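PDB 4J6O: metallophosphoesterase, which probably removes 2'- or 3'-phosphates from RNA ends as the manganese-binding, calcineurin-like phosphatase domain of the bacterial Pnkp-Hen1 repair system. Local coordinates for residues R171-L175 and Y176-T180; K134-I137 and D138-S142; K99-R102 and K103-R107; V145-D148 and G149-V152; A235-Y238 and P239-E242. One frame throughout, in Å; residues are numbered along the deposited sequence.

Interaction 1: residues R171-L175 and Y176-T180; sequences REFAL and YGETT
Phe173 meets Gly177 and Glu178 from two directions, although its CB points away from residues 176-180. With CG anti to the backbone N (chi1 -167°), the side chain turns back: Phe173 CG is 4.2 Å from Gly177 CA, and that CA sits 4.0 Å from the Phe173 ring centroid, only 8° off the normal, a CH-pi contact over the face. Farther out, Phe173 CD2 approaches Glu178 OE2, and Phe173 CE2 lies 3.8 Å from Glu178 CD at the ring edge. The carboxylate stands nearly upright to the ring, 81° between planes, while Glu178 OE1 makes a salt bridge with Lys159. Trp194 adds an edge-to-face ring contact to Phe173.

Leu175 and Tyr176 run side by side. In the conformer modelled here, Leu175 CB is centred over one face of the Tyr176 ring, 3.7 Å from its centroid, and Leu175 CD1 follows near Tyr176 CE2; the hydroxyl beyond bonds to Arg102.

Two backbone bonds close the last turn, Tyr176 N to Glu172 O (2.9 Å) and Gly177 N to Phe173 O (2.7 Å). Gly177 then leaves helical geometry with positive phi, a glycine-terminated helix C-terminus that ends helix 168-176.

Interaction 2: residues K134-I137 and D138-S142; sequences KAFI and DGLVS
Leu140 lays its CD2 methyl over one face of the Phe136 ring, one turn back along the chain. The methyl stands 4.1 Å from the Phe136 ring centroid and 23° off the normal, so it is displaced toward the rim. Its closest approach is to the far end of the ring, with Leu140 CD2 3.8 Å from Phe136 CZ. A chi1 of 173° swings the Phe136 ring away from its amide nitrogen and alongside the carbonyl, back toward the chain leaving the helix. The second branch of Leu140 goes another way: CD1 lies near Ile137 CA and, more loosely, near the CG2 methyl of Ile137. Between the two branches, Leu140 CG rests 3.3 Å from Phe136 O.

The backbone leaves the helix over the same residues. Asp138 N still makes a helical bond to Lys134 O (2.9 Å), whereas Gly139 N has two weak bonds, to Ala135 O and Phe136 O. Leu140 N then reaches Ile137 O at 3.2 Å, from above the carbonyl plane (68° out of it). A water donates to Ile137 O at 2.7 Å and also to Leu140 O, bridging the last turn to the exit.

Phe136 continues onto Val80, Met81 and Val84 of helix 73-86, and Ile137 onto helix 95-104. Side chain meets side chain through carbon alone, and the polar work of ending the helix falls to backbone amides and one water.

Interaction 3: residues K99-R102 and K103-R107; sequences KLLR and KLNGR
Residues 99-104 belong to the last turns of helix 95-104, and three i to i+4 bonds run through the segment. Lys103 N bonds to Lys99 O, Leu104 N to Leu100 O (2.9 Å, N-H...O angle 171°) and Asn105 N to Leu101 O. The chain then closes as a Schellman motif: Gly106 N bonds to Lys103 O at 3.0 Å, and Arg107 N reaches back to Arg102 O at 2.9 Å. The Gly106 phi of 114° is a conformation in which glycine, having no side chain, meets no hindrance from the preceding carbonyl.

Leu100 and Leu104 cross on the buried side, with Leu100 CG 3.8 Å from Leu104 CD1 and Leu100 CD1 equally close to Leu104 CG. One step round, Leu101 CD1 lies 3.8 Å from Asn105 ND2, and the Asn105 amide folds back beside Leu101 O. Arg102 and Arg107 run alongside each other, their guanidinium planes 15° apart. They are staggered: Arg107 NH1 lies 3.4 Å from Arg102 CD, and one face of the Arg107 group is turned to the aliphatic Arg102 CG. Like charges still come near one another, Arg102 NE and Arg107 NH1 being 3.8 Å apart, a proximity that is probably eased by solvent, since Arg107 is exposed. Arg102 NH1 has a partner in Tyr176 OH.

Leu100 also packs on Leu115, Thr118 and Leu119 of helix 115-122, while Leu101 and Asn105 lie against helix 127-138, which touches them through Ile137, Asp138 and Lys134.

Interaction 4: residues V145-D148 and G149-V152; sequences VLDD and GKLV
Three successive residues with positive phi, Asp147, Asp148 and Gly149, turn the chain between Leu146 and Lys150, and a classic beta bulge follows in which Lys150 and Leu151 both face Leu146. The bulge shows in the bonding of Leu146 O, which takes weak bonds from the amides of Gly149, Lys150 and Leu151. By contrast, Leu146 N to Leu151 O is short and straight (2.8 Å, 175° at the hydrogen). Lys150 N also bonds to Asp147 O at 2.9 Å, from above that carbonyl plane.

On one sheet face Leu146 and Leu151 lie side by side, with Leu146 CD1 3.8 Å from Leu151 CD2; both pack on Phe14. The opposite face carries Val145 and Val152, whose CG2 methyls stand 4.1 Å apart, and Val145 CG1 touches Gly149 CA at 3.7 Å.

The straight Lys150 chain crosses Asp147 at a slant, Lys150 CD lying 3.8 Å from Asp147 OD2. One water joins the charged ends: it donates to Asp147 OD1 and Asp148 OD2 and accepts from Lys150 NZ (2.7 Å). Asp147 is further held by His11 and Tyr238. Asp148 OD2 and Lys150 NZ, 4.4 Å apart, form no direct salt bridge; the shared water links the opposite charges and probably helps to balance them.

Interaction 5: residues A235-Y238 and P239-E242; sequences AYRY and PERE
Tyr238 and Pro239 make the tight part of this turn, joined by a cis peptide bond that folds the proline back over the tyrosine. Pro239 CA lies 3.8 Å from the Tyr238 ring centroid, 21° off the normal, a CH-pi contact over the face. Tyr236 packs closely too: Tyr236 OH is 3.1 Å from Arg241 CG, the arginine running alongside the ring.

The backbone bonds are of unequal strength. Arg237 N bonds to Glu242 O at 2.8 Å, and Glu242 N returns to Arg237 O at 3.3 Å. Arg241 and Glu242 both face Arg237, a G1 beta bulge, and Arg241 N adds a weak bond to Arg237 O.

The more exposed side is held by charge rather than close packing. A turn at chi3 (71°) brings Arg237 NH1 3.0 Å from Glu242 OE1 in a salt bridge within the guanidinium plane. Glu240 lies over the guanidinium face by charge proximity alone, no N-H of Arg237 pointing at it; its salt bridge is with Arg58.

The turn closes the beta hairpin of strands 232-238 and 242-247, the latter outermost; inward, Tyr236 and Tyr238 pack on Leu203 of strand 203-206, and Tyr238 on Phe14.

Overall arrangement
Interactions 2 and 3 pair helices 127-138 and 95-104: their centres are about 12 Å apart, and Ile137 CG2 lies 3.7 Å from Leu101 CB. Interaction 1 joins both, through Ala174 CB against Ser142 O (3.3 Å) and a probable hydrogen bond between Tyr176 OH and Arg102 NH1 (3.1 Å). Interactions 4 and 5 connect the two larger sheets through a probable hydrogen bond, Asp147 OD2 to Tyr238 OH (2.7 Å); interaction 5 lies across the chain's centre from interactions 2 and 3. The manganese ion, held by Asp19, His21 and Asp65, is about 10 Å from the Tyr176 side chain and about 11 Å from that of Lys99; neither is a ligand, and interactions 1 and 3 are structural packing near the site.

Interaction 1: residues R171-L175 and Y176-T180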
loop_
_atom_site.group_PDB
_atom_site.type_symbol
_atom_site.label_atom_id
_atom_site.label_comp_id
_atom_site.label_asym_id
_atom_site.label_seq_id
_atom_site.Cartn_x
_atom_site.Cartn_y
_atom_site.Cartn_z
ATOM N N ARG A 171 12.099 2.599 -8.782
ATOM C CA ARG A 171 11.657 2.249 -7.453
ATOM C C ARG A 171 11.420 3.529 -6.620
ATOM O O ARG A 171 10.425 3.640 -5.893
ATOM C CB ARG A 171 12.645 1.307 -6.773
ATOM C CG ARG A 171 12.303 1.100 -5.336
ATOM C CD ARG A 171 13.350 0.288 -4.596
ATOM N NE ARG A 171 12.738 -0.441 -3.477
ATOM C CZ ARG A 171 12.951 -0.191 -2.188
ATOM N NH1 ARG A 171 13.792 0.784 -1.791
ATOM N NH2 ARG A 171 12.317 -0.944 -1.292
ATOM N N GLU A 172 12.270 4.537 -6.797
ATOM C CA GLU A 172 12.012 5.776 -6.074
ATOM C C GLU A 172 10.683 6.420 -6.481
ATOM O O GLU A 172 9.949 6.994 -5.636
ATOM C CB GLU A 172 13.177 6.772 -6.305
ATOM C CG GLU A 172 14.481 6.232 -5.854
ATOM C CD GLU A 172 15.640 7.220 -6.122
ATOM O OE1 GLU A 172 15.366 8.407 -6.433
ATOM O OE2 GLU A 172 16.814 6.799 -6.027
ATOM N N PHE A 173 10.364 6.341 -7.778
ATOM C CA PHE A 173 9.072 6.857 -8.254
ATOM C C PHE A 173 7.903 6.128 -7.565
ATOM O O PHE A 173 6.982 6.771 -7.070
ATOM C CB PHE A 173 8.950 6.742 -9.777
ATOM C CG PHE A 173 7.798 7.529 -10.342
ATOM C CD1 PHE A 173 6.494 7.033 -10.277
ATOM C CD2 PHE A 173 7.982 8.790 -10.874
ATOM C CE1 PHE A 173 5.438 7.774 -10.751
ATOM C CE2 PHE A 173 6.912 9.546 -11.330
ATOM C CZ PHE A 173 5.632 9.030 -11.298
ATOM N N ALA A 174 8.036 4.814 -7.464
ATOM C CA ALA A 174 6.959 4.028 -6.823
ATOM C C ALA A 174 6.715 4.461 -5.383
ATOM O O ALA A 174 5.611 4.403 -4.845
ATOM C CB ALA A 174 7.311 2.531 -6.855
ATOM N N LEU A 175 7.782 4.834 -4.701
ATOM C CA LEU A 175 7.674 5.152 -3.306
ATOM C C LEU A 175 7.217 6.575 -3.027
ATOM O O LEU A 175 6.470 6.817 -2.083
ATOM C CB LEU A 175 9.023 4.935 -2.614
ATOM C CG LEU A 175 9.560 3.505 -2.573
ATOM C CD1 LEU A 175 10.959 3.462 -1.994
ATOM C CD2 LEU A 175 8.652 2.642 -1.698
ATOM N N TYR A 176 7.709 7.527 -3.828
ATOM C CA TYR A 176 7.699 8.977 -3.559
ATOM C C TYR A 176 7.128 9.806 -4.735
ATOM O O TYR A 176 6.939 11.010 -4.589
ATOM C CB TYR A 176 9.171 9.493 -3.318
ATOM C CG TYR A 176 9.983 8.731 -2.283
ATOM C CD1 TYR A 176 9.595 8.708 -0.938
ATOM C CD2 TYR A 176 11.114 8.028 -2.636
ATOM C CE1 TYR A 176 10.331 7.990 0.019
ATOM C CE2 TYR A 176 11.844 7.307 -1.706
ATOM C CZ TYR A 176 11.456 7.286 -0.380
ATOM O OH TYR A 176 12.224 6.551 0.516
ATOM N N GLY A 177 7.030 9.211 -5.919
ATOM C CA GLY A 177 6.764 9.968 -7.126
ATOM C C GLY A 177 7.999 10.809 -7.454
ATOM O O GLY A 177 9.114 10.486 -7.013
ATOM N N GLU A 178 7.781 11.885 -8.205
ATOM C CA GLU A 178 8.878 12.834 -8.490
ATOM C C GLU A 178 8.475 14.285 -8.362
ATOM O O GLU A 178 7.299 14.643 -8.217
ATOM C CB GLU A 178 9.524 12.571 -9.855
ATOM C CG GLU A 178 8.683 12.973 -11.035
ATOM C CD GLU A 178 9.198 12.395 -12.357
ATOM O OE1 GLU A 178 8.649 12.762 -13.416
ATOM O OE2 GLU A 178 10.172 11.600 -12.322
ATOM N N THR A 179 9.489 15.142 -8.378
ATOM C CA THR A 179 9.225 16.564 -8.251
ATOM C C THR A 179 9.497 17.211 -9.582
ATOM O O THR A 179 10.121 16.615 -10.452
ATOM C CB THR A 179 10.052 17.204 -7.135
ATOM O OG1 THR A 179 11.413 16.778 -7.264
ATOM C CG2 THR A 179 9.513 16.783 -5.755
ATOM N N THR A 180 9.004 18.427 -9.742
ATOM C CA THR A 180 8.940 19.058 -11.044
ATOM C C THR A 180 10.242 19.749 -11.395
ATOM O O THR A 180 10.425 20.115 -12.561
ATOM C CB THR A 180 7.860 20.163 -11.107
ATOM O OG1 THR A 180 8.275 21.266 -10.298
ATOM C CG2 THR A 180 6.490 19.680 -10.603
#

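Interaction 2: residues K134-I137 and D138-S142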
loop_
_atom_site.group_PDB
_atom_site.type_symbol
_atom_site.label_atom_id
_atom_site.label_comp_id
_atom_site.label_asym_id
_atom_site.label_seq_id
_atom_site.Cartn_x
_atom_site.Cartn_y
_atom_site.Cartn_z
ATOM N N LYS A 134 11.217 -7.538 8.563
ATOM C CA LYS A 134 12.349 -7.026 7.782
ATOM C C LYS A 134 12.502 -7.775 6.484
ATOM O O LYS A 134 12.668 -7.175 5.421
ATOM C CB LYS A 134 13.646 -7.119 8.600
ATOM C CG LYS A 134 13.619 -6.197 9.826
ATOM C CD LYS A 134 14.884 -6.364 10.719
ATOM C CE LYS A 134 16.146 -5.778 10.108
ATOM N NZ LYS A 134 17.348 -6.145 10.946
ATOM N N ALA A 135 12.396 -9.097 6.557
ATOM C CA ALA A 135 12.525 -9.930 5.373
ATOM C C ALA A 135 11.367 -9.659 4.421
ATOM O O ALA A 135 11.549 -9.579 3.211
ATOM C CB ALA A 135 12.563 -11.389 5.763
ATOM N N PHE A 136 10.176 -9.489 4.986
ATOM C CA PHE A 136 9.018 -9.202 4.182
ATOM C C PHE A 136 9.147 -7.881 3.437
ATOM O O PHE A 136 8.843 -7.808 2.253
ATOM C CB PHE A 136 7.769 -9.157 5.047
ATOM C CG PHE A 136 6.561 -8.700 4.316
ATOM C CD1 PHE A 136 5.982 -9.529 3.373
ATOM C CD2 PHE A 136 5.949 -7.487 4.622
ATOM C CE1 PHE A 136 4.839 -9.151 2.710
ATOM C CE2 PHE A 136 4.809 -7.100 3.953
ATOM C CZ PHE A 136 4.265 -7.919 2.994
ATOM N N ILE A 137 9.584 -6.832 4.119
ATOM C CA ILE A 137 9.584 -5.550 3.484
ATOM C C ILE A 137 10.695 -5.482 2.476
ATOM O O ILE A 137 10.584 -4.832 1.442
ATOM C CB ILE A 137 9.703 -4.418 4.518
ATOM C CG1 ILE A 137 8.445 -4.394 5.394
ATOM C CG2 ILE A 137 9.836 -3.098 3.854
ATOM C CD1 ILE A 137 8.536 -3.315 6.463
ATOM N N ASP A 138 11.808 -6.155 2.798
ATOM C CA ASP A 138 12.944 -6.164 1.910
ATOM C C ASP A 138 12.658 -6.864 0.594
ATOM O O ASP A 138 13.281 -6.583 -0.415
ATOM C CB ASP A 138 14.140 -6.807 2.609
ATOM C CG ASP A 138 15.438 -6.583 1.854
ATOM O OD1 ASP A 138 15.879 -5.415 1.827
ATOM O OD2 ASP A 138 16.002 -7.556 1.291
ATOM N N GLY A 139 11.698 -7.774 0.584
ATOM C CA GLY A 139 11.422 -8.465 -0.662
ATOM C C GLY A 139 10.324 -7.835 -1.490
ATOM O O GLY A 139 9.985 -8.340 -2.570
ATOM N N LEU A 140 9.748 -6.730 -1.013
ATOM C CA LEU A 140 8.693 -6.088 -1.800
ATOM C C LEU A 140 9.253 -5.439 -3.077
ATOM O O LEU A 140 10.264 -4.736 -3.049
ATOM C CB LEU A 140 7.924 -5.058 -0.964
ATOM C CG LEU A 140 7.255 -5.614 0.290
ATOM C CD1 LEU A 140 6.600 -4.473 1.109
ATOM C CD2 LEU A 140 6.222 -6.689 -0.027
ATOM N N VAL A 141 8.578 -5.738 -4.190
ATOM C CA VAL A 141 8.854 -5.258 -5.539
ATOM C C VAL A 141 8.229 -3.855 -5.721
ATOM O O VAL A 141 7.128 -3.635 -5.208
ATOM C CB VAL A 141 8.204 -6.255 -6.532
ATOM C CG1 VAL A 141 8.379 -5.811 -7.958
ATOM C CG2 VAL A 141 8.774 -7.683 -6.349
ATOM N N SER A 142 8.923 -2.928 -6.408
ATOM C CA SER A 142 8.450 -1.530 -6.537
ATOM C C SER A 142 7.034 -1.372 -7.109
ATOM O O SER A 142 6.236 -0.562 -6.618
ATOM C CB SER A 142 9.460 -0.719 -7.365
ATOM O OG SER A 142 9.403 -1.092 -8.729
HETATM O O HOH W 1 11.501 -3.494 -0.707
#

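Interaction 3: residues K99-R102 and K103-R107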
loop_
_atom_site.group_PDB
_atom_site.type_symbol
_atom_site.label_atom_id
_atom_site.label_comp_id
_atom_site.label_asym_id
_atom_site.label_seq_id
_atom_site.Cartn_x
_atom_site.Cartn_y
_atom_site.Cartn_z
ATOM N N LYS A 99 10.817 3.113 4.918
ATOM C CA LYS A 99 11.501 3.869 5.972
ATOM C C LYS A 99 11.567 3.027 7.248
ATOM O O LYS A 99 12.564 3.057 7.974
ATOM C CB LYS A 99 10.776 5.172 6.248
ATOM C CG LYS A 99 11.270 5.900 7.499
ATOM C CD LYS A 99 10.849 7.367 7.449
ATOM C CE LYS A 99 11.188 8.073 8.743
ATOM N NZ LYS A 99 10.432 9.346 8.865
ATOM N N LEU A 100 10.512 2.260 7.537
ATOM C CA LEU A 100 10.542 1.406 8.712
ATOM C C LEU A 100 11.630 0.378 8.572
ATOM O O LEU A 100 12.336 0.091 9.555
ATOM C CB LEU A 100 9.206 0.675 8.922
ATOM C CG LEU A 100 9.216 -0.424 10.005
ATOM C CD1 LEU A 100 9.466 0.095 11.417
ATOM C CD2 LEU A 100 7.888 -1.233 9.935
ATOM N N LEU A 101 11.745 -0.199 7.370
ATOM C CA LEU A 101 12.824 -1.185 7.115
ATOM C C LEU A 101 14.210 -0.588 7.368
ATOM O O LEU A 101 15.059 -1.229 8.025
ATOM C CB LEU A 101 12.722 -1.781 5.706
ATOM C CG LEU A 101 13.878 -2.698 5.279
ATOM C CD1 LEU A 101 14.003 -3.831 6.227
ATOM C CD2 LEU A 101 13.666 -3.213 3.890
ATOM N N ARG A 102 14.429 0.650 6.925
ATOM C CA ARG A 102 15.728 1.312 7.162
ATOM C C ARG A 102 15.962 1.494 8.653
ATOM O O ARG A 102 17.074 1.319 9.118
ATOM C CB ARG A 102 15.767 2.660 6.457
ATOM C CG ARG A 102 15.863 2.475 4.975
ATOM C CD ARG A 102 15.668 3.743 4.189
ATOM N NE ARG A 102 15.711 3.413 2.769
ATOM C CZ ARG A 102 15.147 4.134 1.812
ATOM N NH1 ARG A 102 14.483 5.242 2.126
ATOM N NH2 ARG A 102 15.248 3.739 0.546
ATOM N N LYS A 103 14.914 1.816 9.409
ATOM C CA LYS A 103 15.064 2.031 10.847
ATOM C C LYS A 103 15.369 0.692 11.543
ATOM O O LYS A 103 16.294 0.587 12.346
ATOM C CB LYS A 103 13.796 2.699 11.413
ATOM C CG LYS A 103 13.718 2.790 12.936
ATOM C CD LYS A 103 14.835 3.677 13.521
ATOM C CE LYS A 103 14.736 3.720 15.028
ATOM N NZ LYS A 103 15.798 4.587 15.613
ATOM N N LEU A 104 14.620 -0.358 11.204
ATOM C CA LEU A 104 14.906 -1.658 11.799
ATOM C C LEU A 104 16.305 -2.166 11.401
ATOM O O LEU A 104 16.896 -2.943 12.133
ATOM C CB LEU A 104 13.837 -2.704 11.421
ATOM C CG LEU A 104 12.411 -2.340 11.862
ATOM C CD1 LEU A 104 11.392 -3.298 11.239
ATOM C CD2 LEU A 104 12.282 -2.333 13.377
ATOM N N ASN A 105 16.801 -1.773 10.226
ATOM C CA ASN A 105 18.149 -2.161 9.769
ATOM C C ASN A 105 19.255 -1.396 10.471
ATOM O O ASN A 105 20.426 -1.720 10.296
ATOM C CB ASN A 105 18.320 -1.944 8.272
ATOM C CG ASN A 105 17.729 -3.079 7.442
ATOM O OD1 ASN A 105 17.406 -4.142 7.969
ATOM N ND2 ASN A 105 17.644 -2.872 6.132
ATOM N N GLY A 106 18.886 -0.371 11.238
ATOM C CA GLY A 106 19.871 0.383 12.022
ATOM C C GLY A 106 20.084 1.825 11.602
ATOM O O GLY A 106 20.969 2.504 12.109
ATOM N N ARG A 107 19.280 2.336 10.680
ATOM C CA ARG A 107 19.468 3.740 10.317
ATOM C C ARG A 107 18.752 4.673 11.294
ATOM O O ARG A 107 17.602 4.406 11.720
ATOM C CB ARG A 107 19.034 4.017 8.885
ATOM C CG ARG A 107 19.264 5.443 8.480
ATOM C CD ARG A 107 18.931 5.613 7.031
ATOM N NE ARG A 107 19.718 4.701 6.206
ATOM C CZ ARG A 107 19.566 4.575 4.890
ATOM N NH1 ARG A 107 18.648 5.304 4.264
ATOM N NH2 ARG A 107 20.330 3.727 4.203
#

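Interaction 4: residues V145-D148 and G149-V152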
loop_
_atom_site.group_PDB
_atom_site.type_symbol
_atom_site.label_atom_id
_atom_site.label_comp_id
_atom_site.label_asym_id
_atom_site.label_seq_id
_atom_site.Cartn_x
_atom_site.Cartn_y
_atom_site.Cartn_z
ATOM N N VAL A 145 3.401 -5.035 -13.051
ATOM C CA VAL A 145 2.613 -4.963 -14.284
ATOM C C VAL A 145 1.876 -6.285 -14.392
ATOM O O VAL A 145 2.496 -7.364 -14.500
ATOM C CB VAL A 145 3.528 -4.726 -15.528
ATOM C CG1 VAL A 145 2.690 -4.509 -16.764
ATOM C CG2 VAL A 145 4.453 -3.481 -15.275
ATOM N N LEU A 146 0.550 -6.214 -14.419
ATOM C CA LEU A 146 -0.256 -7.419 -14.349
ATOM C C LEU A 146 -1.172 -7.550 -15.564
ATOM O O LEU A 146 -1.337 -6.592 -16.332
ATOM C CB LEU A 146 -1.152 -7.319 -13.115
ATOM C CG LEU A 146 -0.381 -7.214 -11.811
ATOM C CD1 LEU A 146 -0.939 -6.057 -10.972
ATOM C CD2 LEU A 146 -0.680 -8.449 -11.038
ATOM N N ASP A 147 -1.729 -8.759 -15.728
ATOM C CA ASP A 147 -2.838 -9.010 -16.660
ATOM C C ASP A 147 -2.545 -8.484 -18.055
ATOM O O ASP A 147 -3.205 -7.551 -18.549
ATOM C CB ASP A 147 -4.133 -8.387 -16.136
ATOM C CG ASP A 147 -5.333 -8.830 -16.953
ATOM O OD1 ASP A 147 -5.251 -9.951 -17.532
ATOM O OD2 ASP A 147 -6.307 -8.057 -17.035
ATOM N N ASP A 148 -1.523 -9.088 -18.660
ATOM C CA ASP A 148 -1.112 -8.763 -20.024
ATOM C C ASP A 148 -0.801 -7.297 -20.210
ATOM O O ASP A 148 -1.004 -6.760 -21.297
ATOM C CB ASP A 148 -2.186 -9.198 -21.046
ATOM C CG ASP A 148 -2.347 -10.690 -21.111
ATOM O OD1 ASP A 148 -1.333 -11.389 -20.984
ATOM O OD2 ASP A 148 -3.475 -11.177 -21.290
ATOM N N GLY A 149 -0.333 -6.633 -19.144
ATOM C CA GLY A 149 -0.039 -5.210 -19.219
ATOM C C GLY A 149 -1.250 -4.293 -19.142
ATOM O O GLY A 149 -1.148 -3.103 -19.409
ATOM N N LYS A 150 -2.402 -4.809 -18.729
ATOM C CA LYS A 150 -3.579 -3.979 -18.666
ATOM C C LYS A 150 -3.725 -3.257 -17.321
ATOM O O LYS A 150 -4.524 -2.319 -17.180
ATOM C CB LYS A 150 -4.838 -4.843 -18.888
ATOM C CG LYS A 150 -4.952 -5.284 -20.312
ATOM C CD LYS A 150 -5.975 -6.424 -20.412
ATOM C CE LYS A 150 -6.005 -7.022 -21.834
ATOM N NZ LYS A 150 -6.799 -8.345 -21.841
ATOM N N LEU A 151 -2.921 -3.665 -16.338
ATOM C CA LEU A 151 -3.056 -3.111 -15.006
ATOM C C LEU A 151 -1.675 -2.910 -14.442
ATOM O O LEU A 151 -0.833 -3.803 -14.575
ATOM C CB LEU A 151 -3.853 -4.089 -14.142
ATOM C CG LEU A 151 -3.955 -3.809 -12.609
ATOM C CD1 LEU A 151 -4.691 -2.506 -12.315
ATOM C CD2 LEU A 151 -4.529 -5.061 -11.835
ATOM N N VAL A 152 -1.453 -1.766 -13.809
ATOM C CA VAL A 152 -0.195 -1.529 -13.043
ATOM C C VAL A 152 -0.620 -1.107 -11.649
ATOM O O VAL A 152 -1.497 -0.259 -11.499
ATOM C CB VAL A 152 0.615 -0.436 -13.726
ATOM C CG1 VAL A 152 1.807 0.002 -12.850
ATOM C CG2 VAL A 152 1.177 -0.942 -15.116
HETATM O O HOH W 2 -5.563 -10.175 -20.222
#

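Interaction 5: residues A235-Y238 and P239-E242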
loop_
_atom_site.group_PDB
_atom_site.type_symbol
_atom_site.label_atom_id
_atom_site.label_comp_id
_atom_site.label_asym_id
_atom_site.label_seq_id
_atom_site.Cartn_x
_atom_site.Cartn_y
_atom_site.Cartn_z
ATOM N N ALA A 235 -11.242 -0.395 -1.505
ATOM C CA ALA A 235 -10.730 -1.417 -2.433
ATOM C C ALA A 235 -11.259 -1.121 -3.809
ATOM O O ALA A 235 -12.412 -0.684 -3.954
ATOM C CB ALA A 235 -11.208 -2.847 -2.040
ATOM N N TYR A 236 -10.445 -1.386 -4.818
ATOM C CA TYR A 236 -10.844 -1.270 -6.206
ATOM C C TYR A 236 -10.880 -2.676 -6.772
ATOM O O TYR A 236 -9.872 -3.415 -6.728
ATOM C CB TYR A 236 -9.821 -0.370 -6.959
ATOM C CG TYR A 236 -10.129 -0.122 -8.428
ATOM C CD1 TYR A 236 -9.767 -1.063 -9.407
ATOM C CD2 TYR A 236 -10.688 1.065 -8.842
ATOM C CE1 TYR A 236 -10.040 -0.806 -10.760
ATOM C CE2 TYR A 236 -10.938 1.334 -10.179
ATOM C CZ TYR A 236 -10.607 0.401 -11.115
ATOM O OH TYR A 236 -10.838 0.717 -12.428
ATOM N N ARG A 237 -12.072 -3.086 -7.263
ATOM C CA ARG A 237 -12.220 -4.441 -7.748
ATOM C C ARG A 237 -11.915 -4.427 -9.238
ATOM O O ARG A 237 -12.422 -3.601 -9.991
ATOM C CB ARG A 237 -13.661 -4.925 -7.500
ATOM C CG ARG A 237 -14.057 -4.699 -6.092
ATOM C CD ARG A 237 -15.381 -5.389 -5.762
ATOM N NE ARG A 237 -15.281 -6.834 -5.688
ATOM C CZ ARG A 237 -16.048 -7.665 -6.425
ATOM N NH1 ARG A 237 -16.924 -7.212 -7.328
ATOM N NH2 ARG A 237 -15.933 -8.972 -6.282
ATOM N N TYR A 238 -10.985 -5.280 -9.620
ATOM C CA TYR A 238 -10.527 -5.421 -10.995
ATOM C C TYR A 238 -10.803 -6.839 -11.489
ATOM O O TYR A 238 -10.456 -7.789 -10.810
ATOM C CB TYR A 238 -9.015 -5.181 -11.012
ATOM C CG TYR A 238 -8.416 -5.265 -12.398
ATOM C CD1 TYR A 238 -8.025 -6.479 -12.905
ATOM C CD2 TYR A 238 -8.268 -4.126 -13.196
ATOM C CE1 TYR A 238 -7.489 -6.569 -14.192
ATOM C CE2 TYR A 238 -7.715 -4.202 -14.473
ATOM C CZ TYR A 238 -7.356 -5.444 -14.967
ATOM O OH TYR A 238 -6.813 -5.560 -16.239
ATOM N N PRO A 239 -11.358 -6.993 -12.717
ATOM C CA PRO A 239 -11.587 -5.983 -13.753
ATOM C C PRO A 239 -12.937 -5.320 -13.709
ATOM O O PRO A 239 -13.212 -4.552 -14.652
ATOM C CB PRO A 239 -11.466 -6.790 -15.049
ATOM C CG PRO A 239 -12.040 -8.111 -14.644
ATOM C CD PRO A 239 -11.530 -8.358 -13.237
ATOM N N GLU A 240 -13.721 -5.541 -12.653
ATOM C CA GLU A 240 -15.021 -4.900 -12.528
ATOM C C GLU A 240 -14.983 -3.383 -12.481
ATOM O O GLU A 240 -15.978 -2.721 -12.787
ATOM C CB GLU A 240 -15.765 -5.455 -11.308
ATOM C CG GLU A 240 -15.995 -6.940 -11.365
ATOM C CD GLU A 240 -14.863 -7.765 -10.820
ATOM O OE1 GLU A 240 -13.769 -7.203 -10.538
ATOM O OE2 GLU A 240 -15.035 -8.996 -10.688
ATOM N N ARG A 241 -13.828 -2.819 -12.072
ATOM C CA ARG A 241 -13.713 -1.376 -11.952
ATOM C C ARG A 241 -14.819 -0.845 -11.034
ATOM O O ARG A 241 -15.487 0.139 -11.338
ATOM C CB ARG A 241 -13.655 -0.701 -13.334
ATOM C CG ARG A 241 -12.506 -1.300 -14.177
ATOM C CD ARG A 241 -12.044 -0.427 -15.284
ATOM N NE ARG A 241 -11.099 -1.144 -16.119
ATOM C CZ ARG A 241 -10.283 -0.553 -16.976
ATOM N NH1 ARG A 241 -9.472 -1.291 -17.721
ATOM N NH2 ARG A 241 -10.313 0.773 -17.106
ATOM N N GLU A 242 -14.957 -1.526 -9.888
ATOM C CA GLU A 242 -15.913 -1.138 -8.839
ATOM C C GLU A 242 -15.202 -0.708 -7.580
ATOM O O GLU A 242 -14.205 -1.337 -7.168
ATOM C CB GLU A 242 -16.755 -2.332 -8.471
ATOM C CG GLU A 242 -17.679 -2.729 -9.586
ATOM C CD GLU A 242 -18.410 -4.026 -9.324
ATOM O OE1 GLU A 242 -18.170 -4.663 -8.263
ATOM O OE2 GLU A 242 -19.229 -4.401 -10.203
#